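PDB 3CK2: conserved uncharacterized protein (predicted phosphoesterase COG0622) from Streptococcus pneumoniae, which probably hydrolyses phosphate esters as a two-metal phosphoesterase of the calcineurin-like superfamily, with two manganese ions bound side by side. Local coordinates for residues K58-F63 / Y111-V116; P68-T73 / H86-N91. One frame throughout, in Å; residues are numbered along the deposited sequence.

Contact 1. Residues K58-F63 / Y111-V116. With MN (manganese (II) ion), chain B.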
loop_
_atom_site.group_PDB
_atom_site.type_symbol
_atom_site.label_atom_id
_atom_site.label_comp_id
_atom_site.label_asym_id
_atom_site.label_seq_id
_atom_site.Cartn_x
_atom_site.Cartn_y
_atom_site.Cartn_z
ATOM N N LYS A 58 1.064 -10.826 -3.862
ATOM C CA LYS A 58 2.325 -11.463 -4.153
ATOM C C LYS A 58 3.354 -10.530 -4.806
ATOM O O LYS A 58 3.067 -9.913 -5.825
ATOM C CB LYS A 58 2.114 -12.647 -5.083
ATOM C CG LYS A 58 3.370 -13.557 -5.248
ATOM C CD LYS A 58 3.253 -14.359 -6.581
ATOM C CE LYS A 58 4.455 -15.318 -6.818
ATOM N NZ LYS A 58 5.744 -14.633 -6.902
ATOM N N GLY A 59 4.562 -10.512 -4.232
ATOM C CA GLY A 59 5.709 -9.876 -4.848
ATOM C C GLY A 59 6.555 -10.859 -5.644
ATOM O O GLY A 59 6.423 -12.084 -5.501
ATOM N N ASN A 60 7.444 -10.343 -6.485
ATOM C CA ASN A 60 8.349 -11.250 -7.216
ATOM C C ASN A 60 9.323 -12.053 -6.319
ATOM O O ASN A 60 9.816 -13.101 -6.740
ATOM C CB ASN A 60 9.112 -10.517 -8.312
ATOM C CG ASN A 60 10.005 -9.405 -7.785
ATOM O OD1 ASN A 60 9.529 -8.520 -7.086
ATOM N ND2 ASN A 60 11.292 -9.413 -8.176
HETATM N N MSE A 61 9.581 -11.558 -5.107
HETATM C CA MSE A 61 10.481 -12.194 -4.138
HETATM C C MSE A 61 9.697 -13.013 -3.103
HETATM O O MSE A 61 10.253 -13.426 -2.102
HETATM C CB MSE A 61 11.375 -11.146 -3.408
HETATM C CG MSE A 61 12.361 -10.415 -4.300
HETATM SE SE MSE A 61 13.483 -11.613 -5.361
HETATM C CE MSE A 61 14.645 -10.384 -6.295
ATOM N N ASP A 62 8.416 -13.246 -3.376
ATOM C CA ASP A 62 7.569 -14.161 -2.635
ATOM C C ASP A 62 7.459 -15.443 -3.444
ATOM O O ASP A 62 6.901 -15.431 -4.549
ATOM C CB ASP A 62 6.156 -13.561 -2.414
ATOM C CG ASP A 62 6.155 -12.405 -1.434
ATOM O OD1 ASP A 62 6.932 -12.472 -0.477
ATOM O OD2 ASP A 62 5.361 -11.453 -1.596
ATOM N N PHE A 63 8.008 -16.534 -2.924
ATOM C CA PHE A 63 8.160 -17.751 -3.716
ATOM C C PHE A 63 7.125 -18.819 -3.389
ATOM O O PHE A 63 6.821 -19.633 -4.236
ATOM C CB PHE A 63 9.583 -18.286 -3.622
ATOM C CG PHE A 63 10.610 -17.323 -4.166
ATOM C CD1 PHE A 63 10.573 -16.930 -5.494
ATOM C CD2 PHE A 63 11.587 -16.790 -3.361
ATOM C CE1 PHE A 63 11.516 -16.032 -6.002
ATOM C CE2 PHE A 63 12.538 -15.889 -3.884
ATOM C CZ PHE A 63 12.487 -15.513 -5.183
ATOM N N TYR A 111 0.390 -0.171 -4.869
ATOM C CA TYR A 111 1.470 -0.955 -5.478
ATOM C C TYR A 111 2.765 -0.919 -4.580
ATOM O O TYR A 111 2.851 -0.155 -3.611
ATOM C CB TYR A 111 1.689 -0.524 -6.967
ATOM C CG TYR A 111 2.312 0.822 -7.172
ATOM C CD1 TYR A 111 3.656 0.943 -7.469
ATOM C CD2 TYR A 111 1.563 1.983 -7.095
ATOM C CE1 TYR A 111 4.255 2.197 -7.644
ATOM C CE2 TYR A 111 2.170 3.262 -7.251
ATOM C CZ TYR A 111 3.513 3.348 -7.523
ATOM O OH TYR A 111 4.123 4.584 -7.701
ATOM N N GLY A 112 3.711 -1.821 -4.880
ATOM C CA GLY A 112 4.994 -1.882 -4.224
ATOM C C GLY A 112 6.107 -1.933 -5.272
ATOM O O GLY A 112 6.139 -1.123 -6.198
ATOM N N HIS A 113 7.050 -2.852 -5.072
ATOM C CA HIS A 113 8.071 -3.239 -6.038
ATOM C C HIS A 113 9.239 -2.245 -6.126
ATOM O O HIS A 113 10.402 -2.679 -6.071
ATOM C CB HIS A 113 7.454 -3.570 -7.407
ATOM C CG HIS A 113 8.406 -4.219 -8.366
ATOM N ND1 HIS A 113 9.126 -5.352 -8.056
ATOM C CD2 HIS A 113 8.756 -3.890 -9.631
ATOM C CE1 HIS A 113 9.894 -5.683 -9.082
ATOM N NE2 HIS A 113 9.687 -4.808 -10.049
ATOM N N LEU A 114 8.937 -0.941 -6.231
ATOM C CA LEU A 114 9.968 0.123 -6.439
ATOM C C LEU A 114 10.777 0.549 -5.197
ATOM O O LEU A 114 11.878 1.080 -5.325
ATOM C CB LEU A 114 9.333 1.342 -7.084
ATOM C CG LEU A 114 8.579 1.064 -8.415
ATOM C CD1 LEU A 114 7.979 2.349 -8.909
ATOM C CD2 LEU A 114 9.453 0.424 -9.538
ATOM N N HIS A 115 10.231 0.280 -3.997
ATOM C CA HIS A 115 10.847 0.675 -2.731
ATOM C C HIS A 115 10.993 2.205 -2.614
ATOM O O HIS A 115 11.854 2.690 -1.894
ATOM C CB HIS A 115 12.226 0.019 -2.533
ATOM C CG HIS A 115 12.226 -1.486 -2.460
ATOM N ND1 HIS A 115 13.171 -2.180 -1.727
ATOM C CD2 HIS A 115 11.467 -2.427 -3.079
ATOM C CE1 HIS A 115 12.965 -3.477 -1.869
ATOM N NE2 HIS A 115 11.930 -3.660 -2.674
ATOM N N VAL A 116 10.139 2.943 -3.328
ATOM C CA VAL A 116 10.165 4.403 -3.366
ATOM C C VAL A 116 8.777 4.927 -2.947
ATOM O O VAL A 116 7.779 4.618 -3.602
ATOM C CB VAL A 116 10.574 4.959 -4.794
ATOM C CG1 VAL A 116 10.449 6.483 -4.847
ATOM C CG2 VAL A 116 12.025 4.548 -5.167
HETATM MN MN MN B . 11.092 -5.694 -3.088
HETATM O O HOH W 1 10.971 -5.124 -5.210
HETATM O O HOH W 2 12.982 -6.541 -3.850
#
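The turn that brings Asn60 up to His113 is braced at Gly59 O, a carbonyl oxygen held by two donors from opposite faces of its plane. Asp62 N reaches Gly59 O at 3.1 Å and closes a type I beta turn, while Lys58 NZ approaches the same Gly59 O at 3.0 Å. The ammonium group also bonds Asp62 O, with NZ 2.7 Å away and nearly in line with the C=O bond. From the other end, Gly59 N donates to Asp62 OD2 (2.9 Å, N-H...O 163°), so the aspartate folds back on the start of the turn.

On this frame Asn60 places CG between its backbone N and carbonyl carbon (chi1 62°) and presents OD1 to the second loop. OD1 lies 3.3 Å from His113 ND1, at the imidazole edge and near the ring plane. This is no hydrogen bond, since both atoms bind the same manganese, which Asp41 and His84 also bind. The amide stands nearly perpendicular to the imidazole, their planes 82° apart.

His115, two residues on, serves the other manganese: its NE2 binds that ion at 2.2 Å, alongside two waters and the side chains of Asp14, His16 and Asp41. A hydrogen bond from His115 ND1 to Gln135 O fixes the ring's rotation. Water 1, on this metal, also donates to His113 O at 2.7 Å, so the loop backbone helps position a metal-bound water.

The sequences Gly-Asn-X-Asp and Gly-His-X-His are hallmark metal motifs of calcineurin-like phosphoesterases. With almost no direct packing between the loops, cohesion here comes from shared metal coordination, and Asp41, common to both ions, ties the pair into a dinuclear centre.

Contact 2. Residues P68-T73 / H86-N91; sequences PERLVT and HLFDIN
Leu87 meets Glu69 with a single methyl, CD1, which lies across the glutamate from CB to the carboxylate. CD1 approaches Glu69 CG at 3.4 Å and is nearest to Glu69 CD, at 3.3 Å, with CB and OE1 also close by, so the contact runs from the aliphatic part to the carboxylate. The two side chains cross at about a right angle. Glu69 allows this because its chain is extended beyond CG (chi2 175°), offering a straight flank.

The second pair is Arg70 with Phe88. Phe88 CZ sits over one face of the guanidinium, 3.3 Å above its plane and displaced toward the rim; its closest atom there is Arg70 NH2, at 3.6 Å. Because the planes are inclined by 41°, the ring tilts against the guanidinium without stacking flat. The arginine reaches this far by running extended from CG to NE (chi3 -178°).

Water 3 lies at the edge of the guanidinium, in its plane, and accepts from Arg70 NH2 at 2.9 Å. It also makes a weak, long bond to Leu87 O (3.5 Å), loosely bridging the arginine to the backbone of the loop. No direct hydrogen bond joins the two segments.

Trp100 supplies the outer shell: it forms a cation-pi contact with Arg70 and meets the Phe88 ring. Phe88 further packs on Thr83, Lys96 and Leu97, while Glu69 O bonds Thr83 OG1. The contact thus sets the loop after strand 78-83 beside the beginning of edge strand 70-75, and Phe88 and Arg70 both reach Trp100 of helix 95-103.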
loop_
_atom_site.group_PDB
_atom_site.type_symbol
_atom_site.label_atom_id
_atom_site.label_comp_id
_atom_site.label_asym_id
_atom_site.label_seq_id
_atom_site.Cartn_x
_atom_site.Cartn_y
_atom_site.Cartn_z
ATOM N N PRO A 68 -2.323 -13.841 -3.712
ATOM C CA PRO A 68 -2.893 -13.405 -4.989
ATOM C C PRO A 68 -2.006 -12.353 -5.675
ATOM O O PRO A 68 -1.358 -11.540 -5.014
ATOM C CB PRO A 68 -4.252 -12.804 -4.576
ATOM C CG PRO A 68 -3.972 -12.219 -3.239
ATOM C CD PRO A 68 -3.005 -13.209 -2.570
ATOM N N GLU A 69 -1.993 -12.378 -7.000
ATOM C CA GLU A 69 -1.352 -11.329 -7.792
ATOM C C GLU A 69 -2.010 -9.954 -7.679
ATOM O O GLU A 69 -1.327 -8.942 -7.647
ATOM C CB GLU A 69 -1.335 -11.716 -9.248
ATOM C CG GLU A 69 -0.314 -12.803 -9.519
ATOM C CD GLU A 69 -0.337 -13.309 -10.958
ATOM O OE1 GLU A 69 -1.079 -12.767 -11.825
ATOM O OE2 GLU A 69 0.419 -14.250 -11.206
ATOM N N ARG A 70 -3.334 -9.944 -7.645
ATOM C CA ARG A 70 -4.127 -8.733 -7.509
ATOM C C ARG A 70 -5.157 -8.974 -6.453
ATOM O O ARG A 70 -5.620 -10.090 -6.255
ATOM C CB ARG A 70 -4.874 -8.407 -8.806
ATOM C CG ARG A 70 -4.045 -8.423 -10.079
ATOM C CD ARG A 70 -4.938 -8.275 -11.314
ATOM N NE ARG A 70 -4.136 -8.330 -12.534
ATOM C CZ ARG A 70 -4.573 -8.047 -13.777
ATOM N NH1 ARG A 70 -5.826 -7.655 -14.021
ATOM N NH2 ARG A 70 -3.735 -8.143 -14.806
ATOM N N LEU A 71 -5.561 -7.904 -5.800
ATOM C CA LEU A 71 -6.631 -7.977 -4.794
ATOM C C LEU A 71 -7.466 -6.714 -4.907
ATOM O O LEU A 71 -6.923 -5.594 -4.980
ATOM C CB LEU A 71 -6.025 -8.135 -3.397
ATOM C CG LEU A 71 -6.731 -8.863 -2.270
ATOM C CD1 LEU A 71 -7.287 -10.228 -2.691
ATOM C CD2 LEU A 71 -5.727 -8.968 -1.059
ATOM N N VAL A 72 -8.784 -6.918 -4.963
ATOM C CA VAL A 72 -9.771 -5.839 -4.917
ATOM C C VAL A 72 -10.424 -5.825 -3.538
ATOM O O VAL A 72 -10.941 -6.833 -3.081
ATOM C CB VAL A 72 -10.870 -6.018 -6.042
ATOM C CG1 VAL A 72 -11.924 -4.924 -5.950
ATOM C CG2 VAL A 72 -10.214 -6.023 -7.425
ATOM N N THR A 73 -10.391 -4.682 -2.896
ATOM C CA THR A 73 -10.961 -4.499 -1.590
ATOM C C THR A 73 -11.947 -3.340 -1.667
ATOM O O THR A 73 -11.587 -2.233 -1.946
ATOM C CB THR A 73 -9.892 -4.230 -0.548
ATOM O OG1 THR A 73 -8.982 -5.311 -0.512
ATOM C CG2 THR A 73 -10.482 -4.139 0.773
ATOM N N HIS A 86 5.307 -5.668 -10.492
ATOM C CA HIS A 86 6.195 -6.351 -11.423
ATOM C C HIS A 86 5.488 -6.960 -12.627
ATOM O O HIS A 86 6.069 -7.038 -13.736
ATOM C CB HIS A 86 7.031 -7.431 -10.684
ATOM C CG HIS A 86 6.232 -8.555 -10.102
ATOM N ND1 HIS A 86 5.324 -8.365 -9.088
ATOM C CD2 HIS A 86 6.263 -9.893 -10.329
ATOM C CE1 HIS A 86 4.790 -9.528 -8.752
ATOM N NE2 HIS A 86 5.355 -10.475 -9.475
ATOM N N LEU A 87 4.243 -7.381 -12.416
ATOM C CA LEU A 87 3.475 -7.979 -13.469
ATOM C C LEU A 87 2.898 -6.914 -14.382
ATOM O O LEU A 87 2.330 -7.275 -15.405
ATOM C CB LEU A 87 2.343 -8.882 -12.921
ATOM C CG LEU A 87 2.793 -10.044 -12.031
ATOM C CD1 LEU A 87 1.593 -10.688 -11.335
ATOM C CD2 LEU A 87 3.615 -11.062 -12.842
ATOM N N PHE A 88 3.042 -5.626 -14.018
ATOM C CA PHE A 88 2.602 -4.496 -14.860
ATOM C C PHE A 88 3.800 -3.735 -15.476
ATOM O O PHE A 88 3.636 -2.724 -16.133
ATOM C CB PHE A 88 1.683 -3.545 -14.056
ATOM C CG PHE A 88 0.339 -4.148 -13.742
ATOM C CD1 PHE A 88 -0.738 -3.957 -14.591
ATOM C CD2 PHE A 88 0.168 -4.983 -12.636
ATOM C CE1 PHE A 88 -1.979 -4.542 -14.321
ATOM C CE2 PHE A 88 -1.058 -5.570 -12.380
ATOM C CZ PHE A 88 -2.133 -5.343 -13.227
ATOM N N ASP A 89 5.006 -4.253 -15.250
ATOM C CA ASP A 89 6.226 -3.655 -15.781
ATOM C C ASP A 89 6.317 -2.186 -15.407
ATOM O O ASP A 89 6.621 -1.340 -16.253
ATOM C CB ASP A 89 6.308 -3.811 -17.308
ATOM C CG ASP A 89 6.290 -5.267 -17.767
ATOM O OD1 ASP A 89 7.024 -6.088 -17.189
ATOM O OD2 ASP A 89 5.546 -5.582 -18.727
ATOM N N ILE A 90 6.061 -1.896 -14.137
ATOM C CA ILE A 90 6.039 -0.503 -13.668
ATOM C C ILE A 90 7.418 0.182 -13.701
ATOM O O ILE A 90 7.480 1.395 -13.694
ATOM C CB ILE A 90 5.321 -0.299 -12.294
ATOM C CG1 ILE A 90 6.009 -1.054 -11.144
ATOM C CG2 ILE A 90 3.884 -0.698 -12.420
ATOM C CD1 ILE A 90 5.388 -0.744 -9.807
ATOM N N ASN A 91 8.505 -0.594 -13.793
ATOM C CA ASN A 91 9.848 -0.013 -13.992
ATOM C C ASN A 91 10.000 0.528 -15.419
ATOM O O ASN A 91 10.839 1.362 -15.700
ATOM C CB ASN A 91 10.940 -1.050 -13.686
ATOM C CG ASN A 91 11.316 -1.088 -12.202
ATOM O OD1 ASN A 91 11.887 -0.126 -11.686
ATOM N ND2 ASN A 91 11.000 -2.196 -11.516
HETATM O O HOH W 3 -0.908 -8.510 -15.269
#

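Overall arrangement
Neither contact is a core contact: contact 1 is a surface meeting of two loops at the metal centre, and contact 2 is partly buried, with Phe88 its buried member. Along the chain, 68-73 and 86-91 are nested inside the loop closed by 58-63 and 111-116, and the centres of the two contacts lie about 9 Å apart. The pairs also touch directly. Lys58 N probably bonds Pro68 O (2.8 Å), Asn91 packs on His113 and Leu114, and Ile90 lies against Tyr111. Their chemistry differs accordingly: metal ligands and bound waters join the metal-binding loops, whereas methyl, aromatic and guanidinium groups join the margin of the five-stranded sheet to the loop that leads into helix 95-103.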